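Local coordinates for N-acetylmuramoyl-L-alanine amidase domain-containing protein SAOUHSC_02979 (Staphylococcus aureus, PDB 5T1Q) that is probably a secreted peptidoglycan hydrolase with amidase activity, of which this chain holds the C-terminal part, a glucosaminidase-family domain followed by a CHAP domain, at residues 86-91 against 193-198; 165-170 against 186-191. All coordinates share one frame; numbering follows the deposited sequence.

Contact 1 of 2, residues 86-91 against 193-198; sequences IAQAIL and PNYAKK
The one hydrogen bond between residues 86-91 and 193-198 runs from Gln88 NE2 to Tyr195 OH, 3.1 Å long and nearly straight, with an N-H...O angle of 168°. The phenol oxygen lies in the plane of the Gln88 amide, where an N-H can point at it, and the NE2 meets the tyrosine at its edge; the two flat groups stand 82° apart. An amide suits this buried place because it can donate and accept at once: Gln88 OE1 is bonded to the hydroxyl of Tyr152, which helps fix the rotation of the group, while Tyr195 OH has a second partner in the carboxylate of Glu92. Both segments belong to the glucosaminidase-family domain, a largely helical unit of the lysozyme clan, and here helix 82-93 packs against the first turn of helix 195-205. Apolar contact centres on Leu91, whose two methyls approach CE1 of Tyr195 obliquely from the same side of its ring: CD1 and CD2 each lie 3.7 Å from that atom. With CG of Leu91 anti to its own backbone N (chi1 -174°), the branch is carried out to the neighbouring helix. CD1 also reaches Lys198 CB at 3.9 Å, so the lysine offers the start of its aliphatic chain to the core; extended beyond CG, that chain carries NZ to a salt bridge with Asp192 and a hydrogen bond to the carbonyl of Leu337.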
loop_
_atom_site.group_PDB
_atom_site.type_symbol
_atom_site.label_atom_id
_atom_site.label_comp_id
_atom_site.label_asym_id
_atom_site.label_seq_id
_atom_site.Cartn_x
_atom_site.Cartn_y
_atom_site.Cartn_z
ATOM N N ILE A 86 -2.952 -15.546 2.521
ATOM C CA ILE A 86 -2.667 -15.063 1.177
ATOM C C ILE A 86 -2.882 -13.541 1.097
ATOM O O ILE A 86 -2.116 -12.836 0.440
ATOM C CB ILE A 86 -3.520 -15.785 0.113
ATOM C CG1 ILE A 86 -3.145 -17.267 0.059
ATOM C CG2 ILE A 86 -3.293 -15.158 -1.256
ATOM C CD1 ILE A 86 -4.077 -18.115 -0.776
ATOM N N ALA A 87 -3.926 -13.061 1.767
ATOM C CA ALA A 87 -4.237 -11.649 1.789
ATOM C C ALA A 87 -3.135 -10.865 2.482
ATOM O O ALA A 87 -2.754 -9.791 2.007
ATOM C CB ALA A 87 -5.568 -11.413 2.474
ATOM N N GLN A 88 -2.636 -11.392 3.607
ATOM C CA GLN A 88 -1.542 -10.741 4.318
ATOM C C GLN A 88 -0.282 -10.724 3.455
ATOM O O GLN A 88 0.430 -9.716 3.434
ATOM C CB GLN A 88 -1.268 -11.388 5.686
ATOM C CG GLN A 88 -2.258 -10.975 6.757
ATOM C CD GLN A 88 -1.807 -11.345 8.165
ATOM O OE1 GLN A 88 -2.073 -12.443 8.652
ATOM N NE2 GLN A 88 -1.203 -10.388 8.854
ATOM N N ALA A 89 -0.024 -11.817 2.731
ATOM C CA ALA A 89 1.116 -11.868 1.819
ATOM C C ALA A 89 0.971 -10.781 0.755
ATOM O O ALA A 89 1.916 -10.025 0.503
ATOM C CB ALA A 89 1.253 -13.240 1.164
ATOM N N ILE A 90 -0.210 -10.703 0.140
ATOM C CA ILE A 90 -0.497 -9.676 -0.874
ATOM C C ILE A 90 -0.287 -8.253 -0.329
ATOM O O ILE A 90 0.379 -7.433 -0.956
ATOM C CB ILE A 90 -1.948 -9.804 -1.410
ATOM C CG1 ILE A 90 -2.085 -11.045 -2.296
ATOM C CG2 ILE A 90 -2.355 -8.566 -2.213
ATOM C CD1 ILE A 90 -3.522 -11.420 -2.609
ATOM N N LEU A 91 -0.863 -7.979 0.839
ATOM C CA LEU A 91 -0.805 -6.646 1.452
ATOM C C LEU A 91 0.606 -6.217 1.850
ATOM O O LEU A 91 1.082 -5.147 1.436
ATOM C CB LEU A 91 -1.745 -6.595 2.660
ATOM C CG LEU A 91 -1.974 -5.265 3.391
ATOM C CD1 LEU A 91 -3.189 -5.388 4.293
ATOM C CD2 LEU A 91 -0.766 -4.806 4.198
ATOM N N PRO A 193 -4.623 1.522 10.993
ATOM C CA PRO A 193 -5.966 1.383 11.563
ATOM C C PRO A 193 -7.017 0.846 10.592
ATOM O O PRO A 193 -8.143 0.590 11.010
ATOM C CB PRO A 193 -6.304 2.813 12.003
ATOM C CG PRO A 193 -5.567 3.673 11.044
ATOM C CD PRO A 193 -4.304 2.934 10.690
ATOM N N ASN A 194 -6.660 0.695 9.312
ATOM C CA ASN A 194 -7.574 0.128 8.322
ATOM C C ASN A 194 -7.130 -1.273 7.934
ATOM O O ASN A 194 -7.594 -1.799 6.933
ATOM C CB ASN A 194 -7.614 1.001 7.060
ATOM C CG ASN A 194 -8.179 2.382 7.310
ATOM O OD1 ASN A 194 -7.613 3.375 6.861
ATOM N ND2 ASN A 194 -9.297 2.454 8.008
ATOM N N TYR A 195 -6.272 -1.893 8.743
ATOM C CA TYR A 195 -5.717 -3.198 8.390
ATOM C C TYR A 195 -6.789 -4.257 8.063
ATOM O O TYR A 195 -6.739 -4.880 6.987
ATOM C CB TYR A 195 -4.773 -3.697 9.489
ATOM C CG TYR A 195 -3.764 -4.723 9.009
ATOM C CD1 TYR A 195 -2.703 -4.344 8.190
ATOM C CD2 TYR A 195 -3.830 -6.051 9.422
ATOM C CE1 TYR A 195 -1.762 -5.264 7.756
ATOM C CE2 TYR A 195 -2.894 -6.984 8.989
ATOM C CZ TYR A 195 -1.861 -6.591 8.162
ATOM O OH TYR A 195 -0.927 -7.526 7.744
ATOM N N ALA A 196 -7.780 -4.411 8.943
ATOM C CA ALA A 196 -8.837 -5.415 8.744
ATOM C C ALA A 196 -9.641 -5.163 7.475
ATOM O O ALA A 196 -9.856 -6.084 6.682
ATOM C CB ALA A 196 -9.771 -5.476 9.949
ATOM N N LYS A 197 -10.083 -3.925 7.276
ATOM C CA LYS A 197 -10.857 -3.596 6.079
ATOM C C LYS A 197 -10.050 -3.816 4.793
ATOM O O LYS A 197 -10.609 -4.185 3.767
ATOM C CB LYS A 197 -11.462 -2.191 6.146
ATOM C CG LYS A 197 -12.561 -2.061 7.206
ATOM C CD LYS A 197 -13.592 -0.992 6.873
ATOM C CE LYS A 197 -12.999 0.404 6.697
ATOM N NZ LYS A 197 -12.465 0.978 7.963
ATOM N N LYS A 198 -8.739 -3.598 4.865
ATOM C CA LYS A 198 -7.870 -3.853 3.726
ATOM C C LYS A 198 -7.792 -5.350 3.424
ATOM O O LYS A 198 -7.935 -5.754 2.268
ATOM C CB LYS A 198 -6.473 -3.273 3.961
ATOM C CG LYS A 198 -6.420 -1.755 3.858
ATOM C CD LYS A 198 -5.020 -1.248 4.156
ATOM C CE LYS A 198 -4.909 0.249 3.944
ATOM N NZ LYS A 198 -3.500 0.691 4.105
#

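Contact 2 of 2, residues 165-170 against 186-191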
loop_
_atom_site.group_PDB
_atom_site.type_symbol
_atom_site.label_atom_id
_atom_site.label_comp_id
_atom_site.label_asym_id
_atom_site.label_seq_id
_atom_site.Cartn_x
_atom_site.Cartn_y
_atom_site.Cartn_z
ATOM N N THR A 165 -0.603 -16.789 22.914
ATOM C CA THR A 165 -1.864 -16.888 22.204
ATOM C C THR A 165 -2.280 -15.553 21.570
ATOM O O THR A 165 -3.464 -15.338 21.290
ATOM C CB THR A 165 -2.966 -17.383 23.157
ATOM O OG1 THR A 165 -3.118 -16.449 24.230
ATOM C CG2 THR A 165 -2.607 -18.752 23.714
ATOM N N ILE A 166 -1.312 -14.676 21.306
ATOM C CA ILE A 166 -1.609 -13.370 20.726
ATOM C C ILE A 166 -2.379 -13.481 19.393
ATOM O O ILE A 166 -3.214 -12.644 19.112
ATOM C CB ILE A 166 -0.334 -12.501 20.562
ATOM C CG1 ILE A 166 -0.714 -11.047 20.222
ATOM C CG2 ILE A 166 0.617 -13.101 19.534
ATOM C CD1 ILE A 166 0.463 -10.100 20.058
ATOM N N TYR A 167 -2.113 -14.526 18.610
ATOM C CA TYR A 167 -2.813 -14.737 17.333
ATOM C C TYR A 167 -3.782 -15.925 17.371
ATOM O O TYR A 167 -4.295 -16.333 16.328
ATOM C CB TYR A 167 -1.809 -14.906 16.183
ATOM C CG TYR A 167 -0.895 -13.717 16.008
ATOM C CD1 TYR A 167 -1.409 -12.466 15.673
ATOM C CD2 TYR A 167 0.488 -13.839 16.148
ATOM C CE1 TYR A 167 -0.580 -11.365 15.510
ATOM C CE2 TYR A 167 1.328 -12.744 15.981
ATOM C CZ TYR A 167 0.788 -11.504 15.666
ATOM O OH TYR A 167 1.611 -10.404 15.500
ATOM N N LYS A 168 -4.041 -16.464 18.564
ATOM C CA LYS A 168 -4.972 -17.591 18.712
ATOM C C LYS A 168 -6.376 -17.277 18.151
ATOM O O LYS A 168 -6.975 -18.139 17.525
ATOM C CB LYS A 168 -5.044 -18.086 20.170
ATOM C CG LYS A 168 -5.950 -19.299 20.367
ATOM C CD LYS A 168 -5.900 -19.861 21.782
ATOM C CE LYS A 168 -6.866 -21.027 21.917
ATOM N NZ LYS A 168 -6.801 -21.713 23.230
ATOM N N PRO A 169 -6.898 -16.048 18.369
ATOM C CA PRO A 169 -8.206 -15.689 17.789
ATOM C C PRO A 169 -8.300 -15.699 16.240
ATOM O O PRO A 169 -9.403 -15.568 15.715
ATOM C CB PRO A 169 -8.443 -14.271 18.316
ATOM C CG PRO A 169 -7.679 -14.219 19.598
ATOM C CD PRO A 169 -6.449 -15.036 19.349
ATOM N N THR A 170 -7.180 -15.813 15.522
ATOM C CA THR A 170 -7.228 -15.901 14.052
ATOM C C THR A 170 -7.306 -17.357 13.606
ATOM O O THR A 170 -7.551 -17.631 12.426
ATOM C CB THR A 170 -6.013 -15.266 13.353
ATOM O OG1 THR A 170 -4.839 -16.047 13.596
ATOM C CG2 THR A 170 -5.803 -13.818 13.803
ATOM N N SER A 186 -6.029 -6.589 13.460
ATOM C CA SER A 186 -6.145 -5.129 13.546
ATOM C C SER A 186 -5.171 -4.418 14.492
ATOM O O SER A 186 -4.684 -3.341 14.169
ATOM C CB SER A 186 -7.583 -4.766 13.968
ATOM O OG SER A 186 -7.784 -3.364 14.046
ATOM N N LYS A 187 -4.902 -5.000 15.654
ATOM C CA LYS A 187 -4.022 -4.345 16.641
ATOM C C LYS A 187 -2.866 -5.195 17.134
ATOM O O LYS A 187 -2.074 -4.745 17.952
ATOM C CB LYS A 187 -4.879 -3.814 17.807
ATOM C CG LYS A 187 -5.678 -2.580 17.388
ATOM C CD LYS A 187 -6.944 -2.319 18.189
ATOM C CE LYS A 187 -7.778 -1.249 17.478
ATOM N NZ LYS A 187 -9.112 -1.012 18.092
ATOM N N THR A 188 -2.728 -6.396 16.587
ATOM C CA THR A 188 -1.677 -7.312 17.002
ATOM C C THR A 188 -0.583 -7.517 15.949
ATOM O O THR A 188 0.478 -8.061 16.262
ATOM C CB THR A 188 -2.295 -8.679 17.330
ATOM O OG1 THR A 188 -3.007 -9.161 16.188
ATOM C CG2 THR A 188 -3.257 -8.566 18.504
ATOM N N TYR A 189 -0.840 -7.088 14.715
ATOM C CA TYR A 189 0.095 -7.307 13.620
ATOM C C TYR A 189 0.628 -6.023 12.991
ATOM O O TYR A 189 1.787 -5.985 12.569
ATOM C CB TYR A 189 -0.586 -8.138 12.541
ATOM C CG TYR A 189 0.378 -8.892 11.662
ATOM C CD1 TYR A 189 0.816 -10.161 12.027
ATOM C CD2 TYR A 189 0.863 -8.342 10.476
ATOM C CE1 TYR A 189 1.695 -10.869 11.225
ATOM C CE2 TYR A 189 1.749 -9.039 9.675
ATOM C CZ TYR A 189 2.162 -10.306 10.057
ATOM O OH TYR A 189 3.033 -11.021 9.275
ATOM N N ALA A 190 -0.220 -4.994 12.918
ATOM C CA ALA A 190 0.147 -3.713 12.306
ATOM C C ALA A 190 -0.478 -2.529 13.022
ATOM O O ALA A 190 -1.433 -2.675 13.796
ATOM C CB ALA A 190 -0.277 -3.703 10.845
ATOM N N THR A 191 0.074 -1.352 12.763
ATOM C CA THR A 191 -0.429 -0.112 13.351
ATOM C C THR A 191 -1.508 0.527 12.460
ATOM O O THR A 191 -2.318 1.338 12.921
ATOM C CB THR A 191 0.717 0.885 13.546
ATOM O OG1 THR A 191 1.350 1.115 12.287
ATOM C CG2 THR A 191 1.744 0.338 14.514
#
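Thr188 meets both Ile166 and Tyr167, and its methyl, hydroxyl and carbonyl each take a different part. The carbonyl oxygen accepts a hydrogen bond from Tyr167 OH at 2.7 Å; the donor stands 42° out of the carbonyl plane, above it, and Asn3 ND2 is a second donor to the same oxygen. Thr188 OG1 lies at the edge of the Tyr167 ring, 3.3 Å from CE1, while its own hydrogen bond goes back to the carbonyl of His184. The methyl CG2 packs on Ile166 CG1 at 3.9 Å; the beta-branched threonine can thus serve Ile166 and the Tyr167 edge at once. These loops flank helix 178-185 of the glucosaminidase-family domain, and a type I beta turn from Thr165 to Lys168 presents Ile166 and Tyr167 together. Tyr167 suits its buried place because its ring packs on Leu155 and Ile156 of helix 145-158. With CG anti to the carbonyl carbon (chi1 -59°), the ring runs out past Thr188 and brings the hydroxyl to its carbonyl. Ile166 CG2 sits over one ring face, toward the rim. Beside the hydroxyl lies Tyr189, whose CD1 is 3.6 Å from Tyr167 OH; the ring planes are obliquely inclined at 60°, and Tyr189 OH is bonded to the carbonyl of Phe109.

Contact 2 is nested within the chain loop that contact 1 closes: the order is 86-91, 165-170, 186-191, then 193-198, with all four segments in the glucosaminidase-family domain. Their centres lie 12 Å apart, contact 1 in the buried helical interior and contact 2 farther from the centre of the chain. Tyr189 joins them directly, its CD2 packing 3.3 Å from Gln88 NE2 and 3.4 Å from Tyr195 OH, while Ala190 CB touches Tyr195 CD1. The link between helices 178-185 and 195-205 thus supplies one side of contact 2 and packs against contact 1, tying the loop after helix 145-158 to helix 82-93 in one continuous packed region.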